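PDB 4DBD: orotidine 5'-phosphate decarboxylase from Sulfolobus solfataricus, which probably catalyses the decarboxylation of orotidine 5'-monophosphate to UMP, the last step of de novo UMP synthesis, as a homodimeric TIM barrel. Local coordinates for residues I7-K12 against Y183-R188; G28-L33 against I57-L62. One frame throughout, in Å; residues are numbered along the deposited sequence.

Both interactions are buried parallel strand pairs of one eight-stranded barrel, and they meet because strands 6-10 and 28-32 are themselves neighbours: Lys30 bonds through its backbone to Leu8 and Met10, while its side chain packs on Ile7, Ala9 and Ile185. Interaction 1 joins the first strand to the last and so closes the barrel; interaction 2 joins the second strand to the third. Their chemistry differs chiefly at the C-terminal strand ends. There, 183-188 holds a sulfate with backbone N-H groups and an arginine, whereas 28-33 and 57-62 gather a lysine-aspartate-lysine cluster. The second subunit reaches both, at Arg188 and at Lys61.

Interaction 1: residues I7-K12 against Y183-R188; sequences ILAMDK and YEIIGR. With SO4 (sulfate ion), chain B.
Ile7 and Ala9 of the first strand are hydrogen-bonded to Glu184 and Ile186 of the last, in a parallel pairing that sets Ile7 beside Ile185 and Leu8 beside Ile186. Ile7 N gives to Glu184 O and Ile7 O accepts from Ile186 N, the two bonds straddling Ile185; Ala9 N then meets Ile186 O at 2.8 Å. CA-H...O contacts accompany them, such as Ile185 CA to Ile7 O at 3.3 Å.

Apolar packing follows on the face that carries Ile7, Ala9 and Ile185, where Lys30 and Val162 also lie. Ile185 splits its branches between two partners: CG1 lies against Ile7 CB at 3.9 Å, and CG2, anti to its own backbone N, reaches Ala9 CB at 3.8 Å. Ile7 CD1 extends back along the strand to Tyr183 CB. Leu8 and Ile186 occupy the other face, with Leu8 CD1 resting near Ile186 O.

Polar contacts beyond the strand end grip a sulfate ion. Gly187 N bonds O4, while O2 takes both Arg188 N and Arg188 NE, each at 2.8 Å. A bend at chi3 (-79°) folds the arginine back, bringing its guanidinium edge-on to the ion, with NH2 bonding O3 at 3.0 Å. A methionine in place of Arg188 would probably cost the sulfate its bonds from NE to O2 and NH2 to O3, weakening the hold on the anion. Gln169 NE2 also bonds the sulfate, and Tyr67 of the second subunit makes a cation-pi contact with Arg188.

Gly187 is the N-cap of helix 188-191, and the whole resembles the phosphate site of TIM barrels, where the sulfate probably mimics the substrate phosphate.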
loop_
_atom_site.group_PDB
_atom_site.type_symbol
_atom_site.label_atom_id
_atom_site.label_comp_id
_atom_site.label_asym_id
_atom_site.label_seq_id
_atom_site.Cartn_x
_atom_site.Cartn_y
_atom_site.Cartn_z
ATOM N N ILE A 7 13.304 -5.058 15.237
ATOM C CA ILE A 7 13.361 -4.368 13.955
ATOM C C ILE A 7 12.787 -2.973 14.175
ATOM O O ILE A 7 11.623 -2.835 14.570
ATOM C CB ILE A 7 12.539 -5.102 12.859
ATOM C CG1 ILE A 7 13.191 -6.439 12.500
ATOM C CG2 ILE A 7 12.412 -4.221 11.617
ATOM C CD1 ILE A 7 12.299 -7.368 11.711
ATOM N N LEU A 8 13.596 -1.941 13.953
ATOM C CA LEU A 8 13.129 -0.574 14.135
ATOM C C LEU A 8 12.169 -0.180 13.026
ATOM O O LEU A 8 12.513 -0.249 11.845
ATOM C CB LEU A 8 14.296 0.425 14.162
ATOM C CG LEU A 8 13.908 1.905 14.202
ATOM C CD1 LEU A 8 13.107 2.222 15.478
ATOM C CD2 LEU A 8 15.133 2.822 14.100
ATOM N N ALA A 9 10.968 0.252 13.400
ATOM C CA ALA A 9 10.046 0.780 12.402
ATOM C C ALA A 9 10.315 2.260 12.291
ATOM O O ALA A 9 9.810 3.058 13.091
ATOM C CB ALA A 9 8.592 0.514 12.787
ATOM N N MET A 10 11.151 2.634 11.330
ATOM C CA MET A 10 11.506 4.036 11.194
ATOM C C MET A 10 10.473 4.768 10.361
ATOM O O MET A 10 10.626 4.923 9.150
ATOM C CB MET A 10 12.912 4.206 10.617
ATOM C CG MET A 10 13.400 5.635 10.698
ATOM S SD MET A 10 15.199 5.757 10.701
ATOM C CE MET A 10 15.568 5.077 9.081
ATOM N N ASP A 11 9.417 5.214 11.031
ATOM C CA ASP A 11 8.335 5.949 10.390
ATOM C C ASP A 11 8.455 7.444 10.693
ATOM O O ASP A 11 7.652 8.255 10.225
ATOM C CB ASP A 11 6.989 5.403 10.876
ATOM C CG ASP A 11 6.763 3.967 10.460
ATOM O OD1 ASP A 11 7.000 3.645 9.269
ATOM O OD2 ASP A 11 6.354 3.157 11.324
ATOM N N LYS A 12 9.457 7.791 11.499
ATOM C CA LYS A 12 9.904 9.170 11.659
ATOM C C LYS A 12 11.417 9.171 11.532
ATOM O O LYS A 12 12.070 8.198 11.918
ATOM C CB LYS A 12 9.519 9.715 13.033
ATOM C CG LYS A 12 8.113 10.269 13.138
ATOM C CD LYS A 12 7.939 10.894 14.514
ATOM C CE LYS A 12 6.607 11.599 14.672
ATOM N NZ LYS A 12 6.489 12.125 16.064
ATOM N N TYR A 183 11.309 -11.887 15.351
ATOM C CA TYR A 183 11.670 -10.509 15.611
ATOM C C TYR A 183 10.439 -9.685 15.936
ATOM O O TYR A 183 9.336 -9.980 15.456
ATOM C CB TYR A 183 12.387 -9.928 14.385
ATOM C CG TYR A 183 13.577 -10.755 14.007
ATOM C CD1 TYR A 183 14.762 -10.682 14.734
ATOM C CD2 TYR A 183 13.520 -11.622 12.924
ATOM C CE1 TYR A 183 15.859 -11.458 14.383
ATOM C CE2 TYR A 183 14.597 -12.401 12.570
ATOM C CZ TYR A 183 15.764 -12.318 13.301
ATOM O OH TYR A 183 16.835 -13.104 12.936
ATOM N N GLU A 184 10.631 -8.670 16.769
ATOM C CA GLU A 184 9.580 -7.705 17.065
ATOM C C GLU A 184 9.836 -6.366 16.399
ATOM O O GLU A 184 10.937 -5.804 16.479
ATOM C CB GLU A 184 9.393 -7.540 18.585
ATOM C CG GLU A 184 8.508 -8.627 19.163
ATOM C CD GLU A 184 8.404 -8.591 20.688
ATOM O OE1 GLU A 184 8.494 -7.505 21.309
ATOM O OE2 GLU A 184 8.230 -9.677 21.260
ATOM N N ILE A 185 8.808 -5.869 15.719
ATOM C CA ILE A 185 8.877 -4.578 15.056
ATOM C C ILE A 185 8.365 -3.510 15.997
ATOM O O ILE A 185 7.227 -3.570 16.463
ATOM C CB ILE A 185 8.027 -4.577 13.797
ATOM C CG1 ILE A 185 8.625 -5.560 12.790
ATOM C CG2 ILE A 185 7.943 -3.163 13.213
ATOM C CD1 ILE A 185 7.679 -6.006 11.711
ATOM N N ILE A 186 9.214 -2.531 16.263
ATOM C CA ILE A 186 8.940 -1.504 17.252
ATOM C C ILE A 186 9.234 -0.134 16.663
ATOM O O ILE A 186 10.321 0.110 16.122
ATOM C CB ILE A 186 9.775 -1.750 18.525
ATOM C CG1 ILE A 186 9.560 -3.190 19.000
ATOM C CG2 ILE A 186 9.402 -0.750 19.618
ATOM C CD1 ILE A 186 10.430 -3.609 20.160
ATOM N N GLY A 187 8.248 0.750 16.745
ATOM C CA GLY A 187 8.359 2.077 16.177
ATOM C C GLY A 187 8.375 3.149 17.243
ATOM O O GLY A 187 9.430 3.474 17.783
ATOM N N ARG A 188 7.195 3.674 17.568
ATOM C CA ARG A 188 7.074 4.842 18.447
ATOM C C ARG A 188 7.777 4.686 19.792
ATOM O O ARG A 188 8.354 5.649 20.305
ATOM C CB ARG A 188 5.595 5.192 18.673
ATOM C CG ARG A 188 4.982 5.993 17.530
ATOM C CD ARG A 188 3.483 6.048 17.640
ATOM N NE ARG A 188 2.874 4.812 17.160
ATOM C CZ ARG A 188 1.563 4.619 17.067
ATOM N NH1 ARG A 188 0.734 5.591 17.429
ATOM N NH2 ARG A 188 1.089 3.462 16.607
HETATM S S SO4 B . 4.530 1.504 16.191
HETATM O O1 SO4 B . 4.667 1.090 14.792
HETATM O O2 SO4 B . 4.811 2.926 16.314
HETATM O O3 SO4 B . 3.155 1.260 16.644
HETATM O O4 SO4 B . 5.459 0.731 17.016
#

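Interaction 2: residues G28-L33 against I57-L62; sequences GIKVGL and IVDFKL
Lys30 and Asp59 both set their CG anti to the backbone N (chi1 -174° and -178°), and further bends at chi3 and chi4 of the lysine swing its ammonium group onto the carboxylate. On the way, Lys30 CG passes over Asp59 CB at 3.6 Å, the two side chains crossing at a slant.

The salt bridges centre on Asp59 OD2. Lys30 NZ takes its anti lone pair at 2.8 Å, and Lys61 NZ comes in on the syn side at 2.6 Å, slightly out of the carboxylate plane. The two ammonium nitrogens stand 4.5 Å apart, a proximity that the shared carboxylate probably offsets. Asp59 OD1 accepts from Lys61 N, an Asx turn that helps to fix the rotation of the carboxylate. Lys61 NZ has a further salt bridge to Asp64 of the second subunit.

Backbone bonds hold the strands parallel beneath this cluster: Ile57 N to Ile29 O, Val31 N to Ile57 O at 2.7 Å, and Asp59 N to Val31 O. Beyond them a water spans the separating chains, receiving from Leu33 N and donating to Asp59 O.

Apolar contact is concentrated at Phe60. Leu33 CG sits over one ring face, 3.9 Å from the centroid, in a CH-pi contact; Val58 CG1 covers the opposite face toward the rim. Leu33 of the second subunit also packs against Phe60, taking this apolar packing into the dimer interface.

Lys30, Asp59 and Lys61, joined by Asp64 of the second subunit, form the Lys-Asp-Lys-Asp charge network characteristic of the OMP decarboxylase active site, in which Lys61 is the predicted proton donor.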
loop_
_atom_site.group_PDB
_atom_site.type_symbol
_atom_site.label_atom_id
_atom_site.label_comp_id
_atom_site.label_asym_id
_atom_site.label_seq_id
_atom_site.Cartn_x
_atom_site.Cartn_y
_atom_site.Cartn_z
ATOM N N GLY A 28 17.199 -5.460 12.298
ATOM C CA GLY A 28 16.873 -4.788 11.058
ATOM C C GLY A 28 16.210 -3.447 11.285
ATOM O O GLY A 28 15.913 -3.044 12.423
ATOM N N ILE A 29 15.966 -2.755 10.183
ATOM C CA ILE A 29 15.283 -1.480 10.187
ATOM C C ILE A 29 14.214 -1.569 9.111
ATOM O O ILE A 29 14.493 -2.001 7.986
ATOM C CB ILE A 29 16.243 -0.345 9.828
ATOM C CG1 ILE A 29 17.278 -0.172 10.937
ATOM C CG2 ILE A 29 15.472 0.937 9.571
ATOM C CD1 ILE A 29 18.455 0.694 10.547
ATOM N N LYS A 30 12.993 -1.186 9.463
ATOM C CA LYS A 30 11.865 -1.248 8.538
ATOM C C LYS A 30 11.486 0.176 8.128
ATOM O O LYS A 30 11.056 0.987 8.950
ATOM C CB LYS A 30 10.667 -1.973 9.168
ATOM C CG LYS A 30 9.492 -2.195 8.207
ATOM C CD LYS A 30 8.338 -2.947 8.870
ATOM C CE LYS A 30 7.515 -2.061 9.794
ATOM N NZ LYS A 30 6.680 -1.075 9.064
ATOM N N VAL A 31 11.664 0.466 6.841
ATOM C CA VAL A 31 11.450 1.794 6.289
ATOM C C VAL A 31 10.056 1.899 5.682
ATOM O O VAL A 31 9.698 1.094 4.831
ATOM C CB VAL A 31 12.480 2.070 5.171
ATOM C CG1 VAL A 31 12.257 3.440 4.576
ATOM C CG2 VAL A 31 13.903 1.931 5.706
ATOM N N GLY A 32 9.282 2.900 6.100
ATOM C CA GLY A 32 7.915 3.055 5.634
ATOM C C GLY A 32 7.676 4.239 4.721
ATOM O O GLY A 32 8.586 5.030 4.451
ATOM N N LEU A 33 6.444 4.367 4.236
ATOM C CA LEU A 33 6.069 5.522 3.424
ATOM C C LEU A 33 6.147 6.848 4.188
ATOM O O LEU A 33 6.517 7.879 3.611
ATOM C CB LEU A 33 4.670 5.339 2.833
ATOM C CG LEU A 33 4.638 4.775 1.413
ATOM C CD1 LEU A 33 3.251 4.247 1.075
ATOM C CD2 LEU A 33 5.092 5.840 0.412
ATOM N N ILE A 57 14.368 -3.526 5.503
ATOM C CA ILE A 57 13.078 -3.927 4.972
ATOM C C ILE A 57 12.295 -2.696 4.567
ATOM O O ILE A 57 12.165 -1.749 5.339
ATOM C CB ILE A 57 12.254 -4.706 6.022
ATOM C CG1 ILE A 57 13.058 -5.881 6.563
ATOM C CG2 ILE A 57 10.920 -5.179 5.422
ATOM C CD1 ILE A 57 12.361 -6.611 7.717
ATOM N N VAL A 58 11.787 -2.693 3.340
ATOM C CA VAL A 58 10.918 -1.613 2.916
ATOM C C VAL A 58 9.484 -2.112 3.081
ATOM O O VAL A 58 9.129 -3.188 2.586
ATOM C CB VAL A 58 11.188 -1.180 1.456
ATOM C CG1 VAL A 58 10.012 -0.374 0.939
ATOM C CG2 VAL A 58 12.478 -0.361 1.388
ATOM N N ASP A 59 8.687 -1.342 3.821
ATOM C CA ASP A 59 7.292 -1.693 4.069
ATOM C C ASP A 59 6.377 -0.592 3.531
ATOM O O ASP A 59 6.070 0.380 4.223
ATOM C CB ASP A 59 7.042 -1.941 5.567
ATOM C CG ASP A 59 5.628 -2.344 5.846
ATOM O OD1 ASP A 59 4.920 -2.665 4.863
ATOM O OD2 ASP A 59 5.219 -2.361 7.029
ATOM N N PHE A 60 5.964 -0.749 2.276
ATOM C CA PHE A 60 4.937 0.089 1.695
ATOM C C PHE A 60 3.630 -0.706 1.613
ATOM O O PHE A 60 2.721 -0.340 0.851
ATOM C CB PHE A 60 5.339 0.536 0.287
ATOM C CG PHE A 60 6.480 1.517 0.254
ATOM C CD1 PHE A 60 7.098 1.946 1.420
ATOM C CD2 PHE A 60 6.924 2.019 -0.957
ATOM C CE1 PHE A 60 8.143 2.850 1.375
ATOM C CE2 PHE A 60 7.968 2.927 -1.009
ATOM C CZ PHE A 60 8.577 3.345 0.164
ATOM N N LYS A 61 3.547 -1.794 2.388
ATOM C CA LYS A 61 2.350 -2.636 2.436
ATOM C C LYS A 61 1.832 -2.902 1.035
ATOM O O LYS A 61 0.650 -2.677 0.736
ATOM C CB LYS A 61 1.257 -1.981 3.271
ATOM C CG LYS A 61 1.542 -1.918 4.781
ATOM C CD LYS A 61 1.709 -3.314 5.382
ATOM C CE LYS A 61 1.607 -3.273 6.917
ATOM N NZ LYS A 61 2.652 -2.405 7.567
ATOM N N LEU A 62 2.715 -3.410 0.185
ATOM C CA LEU A 62 2.442 -3.526 -1.242
ATOM C C LEU A 62 1.142 -4.278 -1.506
ATOM O O LEU A 62 0.913 -5.356 -0.967
ATOM C CB LEU A 62 3.609 -4.203 -1.940
ATOM C CG LEU A 62 4.935 -3.420 -1.926
ATOM C CD1 LEU A 62 6.110 -4.337 -2.244
ATOM C CD2 LEU A 62 4.882 -2.222 -2.883
HETATM O O HOH W 1 4.468 2.517 5.177
#